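Local structure of telomerase reverse transcriptase (Candida tropicalis MYA-3404, 6ZD1) at residues Ser587-Phe592 and Phe624-Thr629; Val651-Thr656 and Thr675-Thr680. The protein probably extends chromosome ends as the reverse transcriptase of telomerase, adding short telomeric repeats to DNA by copying a template within the enzyme's RNA. One frame throughout, in Å; residues are numbered along the deposited sequence.

Interaction 1. Residues Ser587-Phe592 and Phe624-Thr629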
loop_
_atom_site.group_PDB
_atom_site.type_symbol
_atom_site.label_atom_id
_atom_site.label_comp_id
_atom_site.label_asym_id
_atom_site.label_seq_id
_atom_site.Cartn_x
_atom_site.Cartn_y
_atom_site.Cartn_z
ATOM N N SER A 587 2.357 -22.263 4.801
ATOM C CA SER A 587 2.760 -21.837 3.463
ATOM C C SER A 587 1.592 -21.220 2.710
ATOM O O SER A 587 1.754 -20.209 2.017
ATOM C CB SER A 587 3.334 -23.015 2.678
ATOM O OG SER A 587 4.608 -23.386 3.173
ATOM N N ASN A 588 0.413 -21.829 2.818
ATOM C CA ASN A 588 -0.766 -21.270 2.172
ATOM C C ASN A 588 -1.150 -19.930 2.790
ATOM O O ASN A 588 -1.463 -18.975 2.069
ATOM C CB ASN A 588 -1.920 -22.267 2.263
ATOM C CG ASN A 588 -3.181 -21.762 1.609
ATOM O OD1 ASN A 588 -4.004 -21.110 2.249
ATOM N ND2 ASN A 588 -3.343 -22.061 0.327
ATOM N N LEU A 589 -1.110 -19.832 4.125
ATOM C CA LEU A 589 -1.461 -18.576 4.781
ATOM C C LEU A 589 -0.403 -17.504 4.552
ATOM O O LEU A 589 -0.714 -16.309 4.596
ATOM C CB LEU A 589 -1.677 -18.795 6.278
ATOM C CG LEU A 589 -2.916 -19.588 6.696
ATOM C CD1 LEU A 589 -2.976 -19.716 8.204
ATOM C CD2 LEU A 589 -4.191 -18.949 6.159
ATOM N N LYS A 590 0.844 -17.898 4.297
ATOM C CA LYS A 590 1.839 -16.905 3.917
ATOM C C LYS A 590 1.540 -16.364 2.526
ATOM O O LYS A 590 1.672 -15.158 2.282
ATOM C CB LYS A 590 3.244 -17.508 3.985
ATOM C CG LYS A 590 4.360 -16.487 4.160
ATOM C CD LYS A 590 4.730 -15.867 2.839
ATOM C CE LYS A 590 5.610 -14.653 2.994
ATOM N NZ LYS A 590 5.839 -14.048 1.633
ATOM N N GLN A 591 1.103 -17.236 1.612
ATOM C CA GLN A 591 0.631 -16.773 0.311
ATOM C C GLN A 591 -0.565 -15.843 0.458
ATOM O O GLN A 591 -0.610 -14.778 -0.169
ATOM C CB GLN A 591 0.267 -17.965 -0.569
ATOM C CG GLN A 591 1.464 -18.637 -1.183
ATOM C CD GLN A 591 2.295 -17.663 -1.988
ATOM O OE1 GLN A 591 1.833 -17.113 -2.991
ATOM N NE2 GLN A 591 3.525 -17.425 -1.543
ATOM N N PHE A 592 -1.531 -16.216 1.302
ATOM C CA PHE A 592 -2.716 -15.383 1.491
ATOM C C PHE A 592 -2.346 -14.012 2.038
ATOM O O PHE A 592 -2.877 -12.990 1.585
ATOM C CB PHE A 592 -3.704 -16.085 2.423
ATOM C CG PHE A 592 -4.838 -15.206 2.880
ATOM C CD1 PHE A 592 -5.957 -15.027 2.083
ATOM C CD2 PHE A 592 -4.788 -14.568 4.110
ATOM C CE1 PHE A 592 -7.002 -14.223 2.499
ATOM C CE2 PHE A 592 -5.830 -13.759 4.530
ATOM C CZ PHE A 592 -6.939 -13.587 3.723
ATOM N N PHE A 624 -5.050 -15.329 11.307
ATOM C CA PHE A 624 -5.108 -16.125 12.526
ATOM C C PHE A 624 -6.463 -16.788 12.717
ATOM O O PHE A 624 -6.540 -17.858 13.336
ATOM C CB PHE A 624 -4.758 -15.265 13.735
ATOM C CG PHE A 624 -3.308 -14.912 13.806
ATOM C CD1 PHE A 624 -2.393 -15.811 14.318
ATOM C CD2 PHE A 624 -2.854 -13.694 13.336
ATOM C CE1 PHE A 624 -1.051 -15.496 14.374
ATOM C CE2 PHE A 624 -1.514 -13.372 13.391
ATOM C CZ PHE A 624 -0.610 -14.273 13.908
ATOM N N GLU A 625 -7.533 -16.193 12.181
ATOM C CA GLU A 625 -8.823 -16.873 12.210
ATOM C C GLU A 625 -8.760 -18.198 11.462
ATOM O O GLU A 625 -9.436 -19.160 11.843
ATOM C CB GLU A 625 -9.913 -15.976 11.616
ATOM C CG GLU A 625 -10.458 -14.922 12.575
ATOM C CD GLU A 625 -11.207 -13.806 11.859
ATOM O OE1 GLU A 625 -11.699 -14.035 10.731
ATOM O OE2 GLU A 625 -11.294 -12.694 12.424
ATOM N N ALA A 626 -7.931 -18.281 10.417
ATOM C CA ALA A 626 -7.765 -19.556 9.730
ATOM C C ALA A 626 -7.046 -20.562 10.618
ATOM O O ALA A 626 -7.402 -21.745 10.641
ATOM C CB ALA A 626 -7.005 -19.353 8.420
ATOM N N ILE A 627 -6.055 -20.101 11.387
ATOM C CA ILE A 627 -5.332 -20.994 12.289
ATOM C C ILE A 627 -6.269 -21.522 13.368
ATOM O O ILE A 627 -6.300 -22.725 13.658
ATOM C CB ILE A 627 -4.118 -20.272 12.901
ATOM C CG1 ILE A 627 -3.099 -19.913 11.822
ATOM C CG2 ILE A 627 -3.469 -21.126 13.976
ATOM C CD1 ILE A 627 -1.959 -19.053 12.333
ATOM N N GLN A 628 -7.059 -20.628 13.968
ATOM C CA GLN A 628 -7.966 -21.038 15.035
ATOM C C GLN A 628 -9.026 -22.001 14.516
ATOM O O GLN A 628 -9.389 -22.962 15.203
ATOM C CB GLN A 628 -8.620 -19.811 15.673
ATOM C CG GLN A 628 -9.583 -20.134 16.810
ATOM C CD GLN A 628 -10.265 -18.899 17.379
ATOM O OE1 GLN A 628 -10.059 -17.781 16.901
ATOM N NE2 GLN A 628 -11.083 -19.097 18.408
ATOM N N THR A 629 -9.529 -21.764 13.301
ATOM C CA THR A 629 -10.630 -22.577 12.789
ATOM C C THR A 629 -10.215 -24.033 12.598
ATOM O O THR A 629 -10.982 -24.950 12.915
ATOM C CB THR A 629 -11.149 -21.994 11.471
ATOM O OG1 THR A 629 -11.688 -20.687 11.701
ATOM C CG2 THR A 629 -12.235 -22.882 10.879
#
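L589 reaches from helix 582-596 to helix 609-637 and meets two consecutive residues there, A626 and I627, with a different methyl for each. CD2 of L589 lies 3.6 Å from CB of A626. CD1 of L589 comes equally near CG1 of I627, also at 3.6 Å, and stays a little farther, 4.1 Å, from CB of A626. The forked end of the leucine therefore spans the step from A626 to I627, and the leucine and isoleucine side chains lie at a slant to each other.

In L589, CG sits beside the backbone N (chi1 -70°); with CD1 extended beyond it (chi2 180°) and CD2 forking off, the two methyls reach different residues. The CB of I627 points to the flank, but with CG1 beside the backbone N (chi1 -65°) that methylene lies against the leucine.

The small A626 suits the close spacing, with CA of L589 8.1 Å from CA of A626. Next to A626, E625 O accepts two bonds from T629, one turn farther on: from its backbone N and, at 2.7 Å, from its OG1; the two approach from opposite faces of the carbonyl plane.

Farther out, T623 of helix 609-637 and P575 also touch L589, while F645 of helix 642-664 packs on I627, so the contact belongs to the helical C-terminal region, probably the thumb-like C-terminal extension of telomerase reverse transcriptases. All three touching residues are buried and no hydrogen bond crosses between the segments: methyl and methylene packing alone joins them, fixing proximity without the directional demand of a polar bond.

Interaction 2. Residues Val651-Thr656 and Thr675-Thr680; sequences VIIETT and TCIKIT
I677 and I653 carry the contact between helix 642-664 and helix 670-684, consecutive helices of the bundle in the probable C-terminal extension, which run obliquely past each other in opposing senses. I677 has the most surface buried here and uses two branches. Its CG2 lies 3.8 Å from CG1 of I653 and 3.9 Å from CD1 of the same residue, so the I677 methyl rests along the outer arm of I653. The two isoleucine side chains slide by one another, pointing opposite ways.

The longer branch of I677 goes elsewhere. With CG1 beside the backbone N (chi1 -71°) and the arm extended beyond it, CD1 ends tip to tip with the methyl of T656, one turn along from I653. The closest approach of the two segments' backbones is between I653 and I677, whose CA atoms are 7.6 Å apart.

Around the apolar centre, L698 of helix 692-699 and L701 also pack on I653, and V616 of helix 609-637 touches T656. T656 thus divides its side chain: the methyl faces I677, whereas OG1 is hydrogen-bonded to the hydroxyl of Y593 on helix 582-596. No hydrogen bond joins the two segments, and all three touching residues are buried. At the outer limit of the contact, CG2 of T656 stands 4.1 Å from CD1 of I677.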
loop_
_atom_site.group_PDB
_atom_site.type_symbol
_atom_site.label_atom_id
_atom_site.label_comp_id
_atom_site.label_asym_id
_atom_site.label_seq_id
_atom_site.Cartn_x
_atom_site.Cartn_y
_atom_site.Cartn_z
ATOM N N VAL A 651 8.592 -14.581 9.599
ATOM C CA VAL A 651 8.442 -14.262 8.180
ATOM C C VAL A 651 7.296 -13.274 7.968
ATOM O O VAL A 651 7.423 -12.314 7.198
ATOM C CB VAL A 651 8.248 -15.549 7.359
ATOM C CG1 VAL A 651 7.802 -15.212 5.953
ATOM C CG2 VAL A 651 9.544 -16.360 7.320
ATOM N N ILE A 652 6.165 -13.483 8.652
ATOM C CA ILE A 652 5.008 -12.603 8.481
ATOM C C ILE A 652 5.323 -11.191 8.964
ATOM O O ILE A 652 4.936 -10.202 8.328
ATOM C CB ILE A 652 3.777 -13.182 9.209
ATOM C CG1 ILE A 652 3.165 -14.331 8.404
ATOM C CG2 ILE A 652 2.739 -12.095 9.468
ATOM C CD1 ILE A 652 2.772 -13.951 6.994
ATOM N N ILE A 653 5.996 -11.071 10.110
ATOM C CA ILE A 653 6.322 -9.751 10.647
ATOM C C ILE A 653 7.375 -9.058 9.784
ATOM O O ILE A 653 7.272 -7.857 9.502
ATOM C CB ILE A 653 6.777 -9.876 12.111
ATOM C CG1 ILE A 653 5.623 -10.376 12.978
ATOM C CG2 ILE A 653 7.287 -8.544 12.632
ATOM C CD1 ILE A 653 5.979 -10.522 14.436
ATOM N N GLU A 654 8.404 -9.799 9.364
ATOM C CA GLU A 654 9.460 -9.219 8.538
ATOM C C GLU A 654 8.916 -8.701 7.212
ATOM O O GLU A 654 9.315 -7.625 6.749
ATOM C CB GLU A 654 10.557 -10.256 8.287
ATOM C CG GLU A 654 11.833 -10.043 9.087
ATOM C CD GLU A 654 12.775 -9.044 8.437
ATOM O OE1 GLU A 654 12.402 -8.457 7.399
ATOM O OE2 GLU A 654 13.892 -8.851 8.963
ATOM N N THR A 655 8.030 -9.463 6.568
ATOM C CA THR A 655 7.494 -9.022 5.283
ATOM C C THR A 655 6.697 -7.733 5.435
ATOM O O THR A 655 6.810 -6.822 4.605
ATOM C CB THR A 655 6.630 -10.118 4.662
ATOM O OG1 THR A 655 7.365 -11.348 4.625
ATOM C CG2 THR A 655 6.240 -9.732 3.245
ATOM N N THR A 656 5.899 -7.629 6.500
ATOM C CA THR A 656 5.100 -6.427 6.707
ATOM C C THR A 656 5.992 -5.214 6.927
ATOM O O THR A 656 5.814 -4.173 6.285
ATOM C CB THR A 656 4.162 -6.628 7.900
ATOM O OG1 THR A 656 3.329 -7.773 7.672
ATOM C CG2 THR A 656 3.287 -5.397 8.115
ATOM N N THR A 675 4.956 -2.811 17.398
ATOM C CA THR A 675 4.315 -3.085 18.678
ATOM C C THR A 675 2.813 -3.292 18.528
ATOM O O THR A 675 2.226 -4.075 19.283
ATOM C CB THR A 675 4.615 -1.966 19.679
ATOM O OG1 THR A 675 4.110 -0.721 19.188
ATOM C CG2 THR A 675 6.116 -1.848 19.894
ATOM N N CYS A 676 2.176 -2.630 17.556
ATOM C CA CYS A 676 0.784 -2.961 17.258
ATOM C C CYS A 676 0.656 -4.382 16.727
ATOM O O CYS A 676 -0.339 -5.064 17.011
ATOM C CB CYS A 676 0.200 -1.967 16.253
ATOM S SG CYS A 676 -0.182 -0.342 16.938
ATOM N N ILE A 677 1.659 -4.855 15.983
ATOM C CA ILE A 677 1.644 -6.234 15.505
ATOM C C ILE A 677 1.742 -7.203 16.675
ATOM O O ILE A 677 1.016 -8.202 16.733
ATOM C CB ILE A 677 2.783 -6.461 14.498
ATOM C CG1 ILE A 677 2.499 -5.743 13.181
ATOM C CG2 ILE A 677 2.997 -7.943 14.253
ATOM C CD1 ILE A 677 3.672 -5.789 12.226
ATOM N N LYS A 678 2.629 -6.918 17.632
ATOM C CA LYS A 678 2.752 -7.781 18.803
ATOM C C LYS A 678 1.432 -7.865 19.556
ATOM O O LYS A 678 0.987 -8.955 19.934
ATOM C CB LYS A 678 3.856 -7.266 19.727
ATOM C CG LYS A 678 5.237 -7.248 19.102
ATOM C CD LYS A 678 6.247 -6.670 20.076
ATOM C CE LYS A 678 7.644 -6.657 19.490
ATOM N NZ LYS A 678 8.613 -6.111 20.482
ATOM N N ILE A 679 0.779 -6.721 19.763
ATOM C CA ILE A 679 -0.486 -6.716 20.492
ATOM C C ILE A 679 -1.553 -7.479 19.718
ATOM O O ILE A 679 -2.296 -8.288 20.290
ATOM C CB ILE A 679 -0.918 -5.271 20.784
ATOM C CG1 ILE A 679 0.137 -4.586 21.657
ATOM C CG2 ILE A 679 -2.287 -5.246 21.449
ATOM C CD1 ILE A 679 -0.133 -3.127 21.921
ATOM N N THR A 680 -1.634 -7.254 18.403
ATOM C CA THR A 680 -2.616 -7.967 17.590
ATOM C C THR A 680 -2.353 -9.470 17.589
ATOM O O THR A 680 -3.289 -10.272 17.694
ATOM C CB THR A 680 -2.619 -7.418 16.166
ATOM O OG1 THR A 680 -2.934 -6.021 16.201
ATOM C CG2 THR A 680 -3.653 -8.140 15.325
#

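Following the chain from the N terminus, helix 582-596 comes first, and interaction 1 closes a loop of 31 residues when helix 609-637 returns to it. Helix 642-664 comes next, and interaction 2 then closes a shorter loop of 18 residues with helix 670-684. The loops are in series, neither nested nor crossing, and their contacts have centres about 15 Å apart. Lateral packing also joins them: K590 of 587-592 runs against 651-656, with its CE 3.7 Å from CG1 of V651. F624 of 624-629 touches I681 and S684 of helix 670-684, tying all four helices into one C-terminal bundle.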